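Local atomic coordinates of tungstate ABC transporter, periplasmic tungstate-binding protein (Geobacter sulfurreducens, PDB entry 3LR1), a protein that probably captures tungstate in the periplasm and delivers it to a membrane-bound ABC transporter for uptake into the cell. Residues D72-V76 with A203-F209; V87-K92 with L185-Q190. All coordinates share one frame; numbering follows the deposited sequence.

Contact 1 of 2, residues D72-V76 with A203-F209; sequences DGFGV and AVNPKKF
N205 holds two backbone carbonyls of 72-76 at once: its ND2 donates to G73 O over 2.9 Å, and its own backbone N donates to F74 O over 2.8 Å. This pairing carries on a short antiparallel bridge, in which V76 and A203 form a hydrogen-bonded pair and bind each other both ways (V76 N to A203 O 2.7 Å). G73 closes the preceding helix 63-71 in a Schellman motif, and its carbonyl meets ND2, tilted slightly from the carbonyl plane but almost in the amide plane of N205, along a fairly straight bond (161°). N205 reaches across to G73 because chi1 (-173°) turns CG away from its own backbone N, while OD1 takes the backbone N of K207 at 2.9 Å to make an Asx turn. Losing the side-chain amide to an alanine here would probably leave G73 O without this donor and the turn at P206 less firmly set. Packing spreads outward from these bonds. V76 lays CG1 against the amide of N205, crossing it at about a right angle, and its CG2 sits nearest the carbonyl O of A203, with CB of A203 a little farther off; beyond them helix 214-224 touches V76 through Y214 and A203 through M218 and I221. K208 brings CE near the carbonyl oxygens of D72 and G73, and its chain passes obliquely by F74, where K208 CD lies 3.3 Å from F74 CD1.

Contact 2 of 2, residues V87-K92 with L185-Q190; sequences VIVGPK and LVILFQ
L188 and F189 both donate their backbone N to the single carbonyl of I88, the mark of a classic beta bulge: L188 N, nearly along the C=O direction, lies 2.8 Å from I88 O, and F189 N, in the carbonyl plane on a lone pair, 3.1 Å. I88 N answers with a straight bond to F189 O (171°), and past the bulge G90 and V186 exchange bonds in both directions. The side chain of L188 can be followed outward from the bulge. Its CB rests 3.9 Å from I88 O; CG, anti to the carbonyl carbon (chi1 -66°), carries the chain toward G90; and the tip, CD1, settles 3.6 Å from G90 CA and equally near P91 O. G90, lacking a side chain, lets that methyl lie close to its CA. Across the sheet, V87 and V89 share a face with I187, whose CG2 meets V87 CB at 4.0 Å and whose CG1 meets V89 CG1. Helix 172-178 covers this face through R172 and Y175, and R172 NH2 also hydrogen-bonds Q190 OE1. At the far end L185 lies alongside P91, CD2 beside CD. Together these contacts make an antiparallel strand pair with a classic bulge, joining strand 186-190 to strand 78-90 within a periplasmic-binding-protein fold.

Contact 1 and contact 2 sit on opposite sides of the chain's centre, their own centres 40 Å apart and their nearest atoms about 27 Å apart. Even so, one mixed sheet reaches both, because strands 78-90 and 197-204 are neighbours in it. Along the chain contact 2 is nested within the loop that contact 1 closes: strand 75-76 leads into 78-90, and 186-190 is followed by 197-204. The chain thus passes between the two contacts twice, as expected if they lie in the two lobes of a periplasmic binding protein. In contact 2, the side chain of V87 is about 13 Å from a bound tungsten ion.

Contact 1 of 2, residues D72-V76 with A203-F209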
ATOM      1  N   ASP A  72       4.885  20.652  -2.449  1.00  8.72           N
ATOM      2  CA  ASP A  72       6.127  20.937  -3.145  1.00 10.60           C
ATOM      3  C   ASP A  72       5.950  21.231  -4.636  1.00 10.74           C
ATOM      4  O   ASP A  72       6.904  21.613  -5.307  1.00 12.04           O
ATOM      5  CB  ASP A  72       7.077  19.742  -3.002  1.00 10.09           C
ATOM      6  CG  ASP A  72       7.725  19.629  -1.641  1.00 13.23           C
ATOM      7  OD1 ASP A  72       7.615  20.511  -0.743  1.00 13.19           O
ATOM      8  OD2 ASP A  72       8.378  18.576  -1.456  1.00 15.02           O
ATOM      9  N   GLY A  73       4.735  21.110  -5.152  1.00 11.77           N
ATOM     10  CA  GLY A  73       4.464  21.439  -6.524  1.00 12.61           C
ATOM     11  C   GLY A  73       4.655  20.302  -7.494  1.00 13.63           C
ATOM     12  O   GLY A  73       4.474  20.505  -8.691  1.00 15.67           O
ATOM     13  N   PHE A  74       5.052  19.125  -7.032  1.00 13.12           N
ATOM     14  CA  PHE A  74       5.354  18.032  -7.989  1.00 14.98           C
ATOM     15  C   PHE A  74       4.143  17.304  -8.488  1.00 14.34           C
ATOM     16  O   PHE A  74       4.164  16.789  -9.564  1.00 16.15           O
ATOM     17  CB  PHE A  74       6.281  17.003  -7.373  1.00 14.99           C
ATOM     18  CG  PHE A  74       7.632  17.559  -7.065  1.00 17.66           C
ATOM     19  CD1 PHE A  74       8.451  18.044  -8.096  1.00 21.59           C
ATOM     20  CD2 PHE A  74       8.111  17.572  -5.797  1.00 18.92           C
ATOM     21  CE1 PHE A  74       9.710  18.575  -7.809  1.00 23.34           C
ATOM     22  CE2 PHE A  74       9.381  18.145  -5.497  1.00 23.38           C
ATOM     23  CZ  PHE A  74      10.164  18.621  -6.501  1.00 23.92           C
ATOM     24  N   GLY A  75       3.146  17.191  -7.626  1.00 14.00           N
ATOM     25  CA  GLY A  75       1.958  16.463  -7.916  1.00 15.53           C
ATOM     26  C   GLY A  75       0.749  17.390  -7.966  1.00 14.73           C
ATOM     27  O   GLY A  75       0.554  18.321  -7.128  1.00 17.01           O
ATOM     28  N   VAL A  76      -0.124  17.097  -8.889  1.00 15.08           N
ATOM     29  CA  VAL A  76      -1.306  17.896  -9.052  1.00 17.27           C
ATOM     30  C   VAL A  76      -2.538  17.022  -9.216  1.00 18.02           C
ATOM     31  O   VAL A  76      -2.470  15.855  -9.658  1.00 16.41           O
ATOM     32  CB  VAL A  76      -1.137  18.895 -10.207  1.00 19.05           C
ATOM     33  CG1 VAL A  76      -0.163  20.076  -9.798  1.00 19.06           C
ATOM     34  CG2 VAL A  76      -0.685  18.165 -11.441  1.00 20.61           C
ATOM     35  N   ALA A 203      -1.036  13.302 -10.638  1.00 13.71           N
ATOM     36  CA  ALA A 203      -0.343  13.583 -11.881  1.00 12.57           C
ATOM     37  C   ALA A 203       0.896  14.409 -11.553  1.00 12.89           C
ATOM     38  O   ALA A 203       0.844  15.337 -10.691  1.00 13.74           O
ATOM     39  CB  ALA A 203      -1.275  14.302 -12.857  1.00 12.42           C
ATOM     40  N   VAL A 204       2.011  14.063 -12.219  1.00 13.24           N
ATOM     41  CA  VAL A 204       3.267  14.789 -12.133  1.00 13.47           C
ATOM     42  C   VAL A 204       3.046  16.114 -12.881  1.00 14.07           C
ATOM     43  O   VAL A 204       2.475  16.141 -14.000  1.00 14.81           O
ATOM     44  CB  VAL A 204       4.427  14.007 -12.731  1.00 13.13           C
ATOM     45  CG1 VAL A 204       5.699  14.862 -12.760  1.00 12.73           C
ATOM     46  CG2 VAL A 204       4.672  12.743 -11.878  1.00 13.37           C
ATOM     47  N   ASN A 205       3.449  17.200 -12.249  1.00 13.80           N
ATOM     48  CA  ASN A 205       3.107  18.563 -12.723  1.00 13.41           C
ATOM     49  C   ASN A 205       3.877  18.969 -13.977  1.00 13.88           C
ATOM     50  O   ASN A 205       5.081  19.130 -13.933  1.00 13.83           O
ATOM     51  CB  ASN A 205       3.375  19.537 -11.590  1.00 13.94           C
ATOM     52  CG  ASN A 205       2.908  20.907 -11.880  1.00 13.80           C
ATOM     53  OD1 ASN A 205       2.430  21.188 -12.973  1.00 18.15           O
ATOM     54  ND2 ASN A 205       3.077  21.796 -10.923  1.00 16.79           N
ATOM     55  N   PRO A 206       3.184  19.145 -15.102  1.00 15.58           N
ATOM     56  CA  PRO A 206       3.922  19.548 -16.314  1.00 17.39           C
ATOM     57  C   PRO A 206       4.477  20.971 -16.259  1.00 18.47           C
ATOM     58  O   PRO A 206       5.314  21.307 -17.094  1.00 19.49           O
ATOM     59  CB  PRO A 206       2.871  19.471 -17.412  1.00 18.16           C
ATOM     60  CG  PRO A 206       1.531  19.629 -16.680  1.00 17.97           C
ATOM     61  CD  PRO A 206       1.726  19.068 -15.316  1.00 16.42           C
ATOM     62  N   LYS A 207       4.014  21.827 -15.327  1.00 19.27           N
ATOM     63  CA  LYS A 207       4.716  23.129 -15.145  1.00 21.33           C
ATOM     64  C   LYS A 207       6.157  22.899 -14.649  1.00 21.33           C
ATOM     65  O   LYS A 207       7.020  23.711 -14.929  1.00 22.27           O
ATOM     66  CB  LYS A 207       3.988  24.073 -14.198  1.00 22.03           C
ATOM     67  CG  LYS A 207       2.543  24.431 -14.576  1.00 24.63           C
ATOM     68  CD  LYS A 207       2.293  24.593 -16.066  1.00 28.01           C
ATOM     69  CE  LYS A 207       2.875  25.840 -16.635  1.00 30.47           C
ATOM     70  NZ  LYS A 207       1.879  26.672 -17.494  1.00 31.71           N
ATOM     71  N   LYS A 208       6.394  21.832 -13.893  1.00 20.19           N
ATOM     72  CA  LYS A 208       7.752  21.467 -13.490  1.00 20.51           C
ATOM     73  C   LYS A 208       8.436  20.632 -14.541  1.00 19.60           C
ATOM     74  O   LYS A 208       9.650  20.778 -14.782  1.00 21.30           O
ATOM     75  CB  LYS A 208       7.768  20.724 -12.167  1.00 20.95           C
ATOM     76  CG  LYS A 208       7.729  21.661 -10.952  1.00 25.47           C
ATOM     77  CD  LYS A 208       8.073  20.919  -9.663  1.00 29.02           C
ATOM     78  CE  LYS A 208       7.687  21.716  -8.457  1.00 29.29           C
ATOM     79  NZ  LYS A 208       8.486  22.951  -8.349  1.00 30.62           N
ATOM     80  N   PHE A 209       7.701  19.725 -15.155  1.00 18.91           N
ATOM     81  CA  PHE A 209       8.308  18.825 -16.134  1.00 19.29           C
ATOM     82  C   PHE A 209       7.467  18.845 -17.381  1.00 20.35           C
ATOM     83  O   PHE A 209       6.517  18.099 -17.488  1.00 18.30           O
ATOM     84  CB  PHE A 209       8.492  17.418 -15.555  1.00 19.60           C
ATOM     85  CG  PHE A 209       9.462  17.377 -14.402  1.00 19.72           C
ATOM     86  CD1 PHE A 209      10.815  17.509 -14.620  1.00 21.59           C
ATOM     87  CD2 PHE A 209       9.023  17.201 -13.112  1.00 21.36           C
ATOM     88  CE1 PHE A 209      11.708  17.481 -13.562  1.00 21.39           C
ATOM     89  CE2 PHE A 209       9.932  17.139 -12.054  1.00 18.88           C
ATOM     90  CZ  PHE A 209      11.230  17.348 -12.281  1.00 20.92           C
TER

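Contact 2 of 2, residues V87-K92 with L185-Q190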
ATOM      1  N   VAL A  87      -5.226  -5.853   8.062  1.00 17.68           N
ATOM      2  CA  VAL A  87      -5.538  -6.985   8.926  1.00 16.29           C
ATOM      3  C   VAL A  87      -4.289  -7.400   9.736  1.00 15.86           C
ATOM      4  O   VAL A  87      -3.161  -7.011   9.431  1.00 15.51           O
ATOM      5  CB  VAL A  87      -6.062  -8.223   8.067  1.00 16.59           C
ATOM      6  CG1 VAL A  87      -7.424  -7.930   7.273  1.00 16.26           C
ATOM      7  CG2 VAL A  87      -5.019  -8.686   7.083  1.00 13.68           C
ATOM      8  N   ILE A  88      -4.484  -8.166  10.811  1.00 15.62           N
ATOM      9  CA  ILE A  88      -3.376  -8.722  11.551  1.00 14.87           C
ATOM     10  C   ILE A  88      -3.392 -10.235  11.270  1.00 15.76           C
ATOM     11  O   ILE A  88      -4.407 -10.949  11.465  1.00 16.17           O
ATOM     12  CB  ILE A  88      -3.382  -8.409  13.090  1.00 15.20           C
ATOM     13  CG1 ILE A  88      -3.533  -6.879  13.334  1.00 15.79           C
ATOM     14  CG2 ILE A  88      -2.075  -9.016  13.796  1.00 17.36           C
ATOM     15  CD1 ILE A  88      -3.830  -6.410  14.743  1.00 14.39           C
ATOM     16  N   VAL A  89      -2.252 -10.711  10.772  1.00 16.22           N
ATOM     17  CA  VAL A  89      -2.043 -12.093  10.512  1.00 15.39           C
ATOM     18  C   VAL A  89      -1.013 -12.663  11.487  1.00 16.35           C
ATOM     19  O   VAL A  89      -0.194 -11.962  12.074  1.00 15.23           O
ATOM     20  CB  VAL A  89      -1.583 -12.373   9.029  1.00 16.60           C
ATOM     21  CG1 VAL A  89      -2.698 -11.974   7.959  1.00 15.06           C
ATOM     22  CG2 VAL A  89      -0.220 -11.778   8.728  1.00 17.84           C
ATOM     23  N   GLY A  90      -1.089 -13.964  11.647  1.00 16.12           N
ATOM     24  CA  GLY A  90      -0.206 -14.667  12.535  1.00 17.90           C
ATOM     25  C   GLY A  90      -0.401 -16.181  12.450  1.00 18.78           C
ATOM     26  O   GLY A  90      -1.210 -16.660  11.674  1.00 17.67           O
ATOM     27  N   PRO A  91       0.319 -16.941  13.244  1.00 20.74           N
ATOM     28  CA  PRO A  91       0.219 -18.389  13.223  1.00 22.08           C
ATOM     29  C   PRO A  91      -1.166 -18.932  13.498  1.00 23.11           C
ATOM     30  O   PRO A  91      -1.854 -18.375  14.282  1.00 22.67           O
ATOM     31  CB  PRO A  91       1.160 -18.796  14.331  1.00 22.45           C
ATOM     32  CG  PRO A  91       1.429 -17.631  15.059  1.00 23.27           C
ATOM     33  CD  PRO A  91       1.312 -16.491  14.194  1.00 20.68           C
ATOM     34  N   LYS A  92      -1.564 -20.000  12.852  1.00 23.92           N
ATOM     35  CA  LYS A  92      -2.942 -20.415  12.937  1.00 25.35           C
ATOM     36  C   LYS A  92      -3.420 -20.843  14.315  1.00 25.65           C
ATOM     37  O   LYS A  92      -4.593 -20.976  14.536  1.00 25.17           O
ATOM     38  CB  LYS A  92      -3.289 -21.440  11.885  1.00 25.94           C
ATOM     39  CG  LYS A  92      -2.885 -22.850  12.152  1.00 29.54           C
ATOM     40  CD  LYS A  92      -3.503 -23.678  11.097  1.00 32.36           C
ATOM     41  CE  LYS A  92      -2.948 -25.058  11.012  1.00 33.99           C
ATOM     42  NZ  LYS A  92      -4.081 -25.980  10.830  1.00 37.00           N
ATOM     43  N   LEU A 185       0.375 -18.293   7.480  1.00 17.94           N
ATOM     44  CA  LEU A 185      -0.278 -17.380   8.425  1.00 17.62           C
ATOM     45  C   LEU A 185      -1.724 -17.149   7.990  1.00 18.61           C
ATOM     46  O   LEU A 185      -2.068 -17.234   6.799  1.00 19.12           O
ATOM     47  CB  LEU A 185       0.457 -16.041   8.532  1.00 17.65           C
ATOM     48  CG  LEU A 185       1.956 -16.086   8.895  1.00 17.89           C
ATOM     49  CD1 LEU A 185       2.630 -14.733   8.909  1.00 17.70           C
ATOM     50  CD2 LEU A 185       2.172 -16.835  10.192  1.00 16.06           C
ATOM     51  N   VAL A 186      -2.574 -16.867   8.962  1.00 18.75           N
ATOM     52  CA  VAL A 186      -3.968 -16.684   8.718  1.00 19.11           C
ATOM     53  C   VAL A 186      -4.350 -15.332   9.302  1.00 18.30           C
ATOM     54  O   VAL A 186      -3.687 -14.832  10.208  1.00 17.62           O
ATOM     55  CB  VAL A 186      -4.813 -17.790   9.386  1.00 19.04           C
ATOM     56  CG1 VAL A 186      -4.532 -19.181   8.767  1.00 22.29           C
ATOM     57  CG2 VAL A 186      -4.576 -17.800  10.863  1.00 22.82           C
ATOM     58  N   ILE A 187      -5.463 -14.765   8.816  1.00 18.72           N
ATOM     59  CA  ILE A 187      -6.024 -13.557   9.386  1.00 17.93           C
ATOM     60  C   ILE A 187      -6.611 -13.883  10.771  1.00 18.35           C
ATOM     61  O   ILE A 187      -7.563 -14.682  10.918  1.00 17.05           O
ATOM     62  CB  ILE A 187      -7.137 -12.921   8.439  1.00 19.28           C
ATOM     63  CG1 ILE A 187      -6.596 -12.594   7.036  1.00 18.27           C
ATOM     64  CG2 ILE A 187      -7.795 -11.693   9.041  1.00 18.67           C
ATOM     65  CD1 ILE A 187      -7.728 -12.213   6.051  1.00 18.04           C
ATOM     66  N   LEU A 188      -6.060 -13.220  11.782  1.00 17.40           N
ATOM     67  CA  LEU A 188      -6.547 -13.371  13.163  1.00 17.96           C
ATOM     68  C   LEU A 188      -7.321 -12.160  13.635  1.00 18.08           C
ATOM     69  O   LEU A 188      -8.163 -12.257  14.532  1.00 20.14           O
ATOM     70  CB  LEU A 188      -5.368 -13.677  14.072  1.00 16.69           C
ATOM     71  CG  LEU A 188      -4.733 -15.034  13.762  1.00 17.87           C
ATOM     72  CD1 LEU A 188      -3.308 -15.038  14.326  1.00 15.08           C
ATOM     73  CD2 LEU A 188      -5.568 -16.217  14.337  1.00 18.73           C
ATOM     74  N   PHE A 189      -7.045 -10.996  13.078  1.00 18.39           N
ATOM     75  CA  PHE A 189      -7.877  -9.830  13.337  1.00 19.31           C
ATOM     76  C   PHE A 189      -8.133  -9.034  12.088  1.00 20.12           C
ATOM     77  O   PHE A 189      -7.196  -8.682  11.368  1.00 17.87           O
ATOM     78  CB  PHE A 189      -7.258  -8.863  14.349  1.00 19.89           C
ATOM     79  CG  PHE A 189      -8.144  -7.705  14.625  1.00 20.82           C
ATOM     80  CD1 PHE A 189      -9.149  -7.813  15.583  1.00 22.27           C
ATOM     81  CD2 PHE A 189      -8.052  -6.536  13.874  1.00 22.06           C
ATOM     82  CE1 PHE A 189     -10.024  -6.770  15.795  1.00 21.93           C
ATOM     83  CE2 PHE A 189      -8.942  -5.475  14.092  1.00 22.15           C
ATOM     84  CZ  PHE A 189      -9.920  -5.606  15.060  1.00 22.40           C
ATOM     85  N   GLN A 190      -9.411  -8.714  11.857  1.00 22.44           N
ATOM     86  CA  GLN A 190      -9.808  -7.821  10.793  1.00 25.55           C
ATOM     87  C   GLN A 190     -10.947  -6.883  11.223  1.00 28.76           C
ATOM     88  O   GLN A 190     -11.710  -7.182  12.134  1.00 28.30           O
ATOM     89  CB  GLN A 190     -10.202  -8.624   9.571  1.00 27.03           C
ATOM     90  CG  GLN A 190     -11.257  -9.726   9.812  1.00 27.15           C
ATOM     91  CD  GLN A 190     -11.409 -10.542   8.540  1.00 29.34           C
ATOM     92  OE1 GLN A 190     -11.623  -9.966   7.503  1.00 31.74           O
ATOM     93  NE2 GLN A 190     -11.218 -11.863   8.605  1.00 28.25           N
TER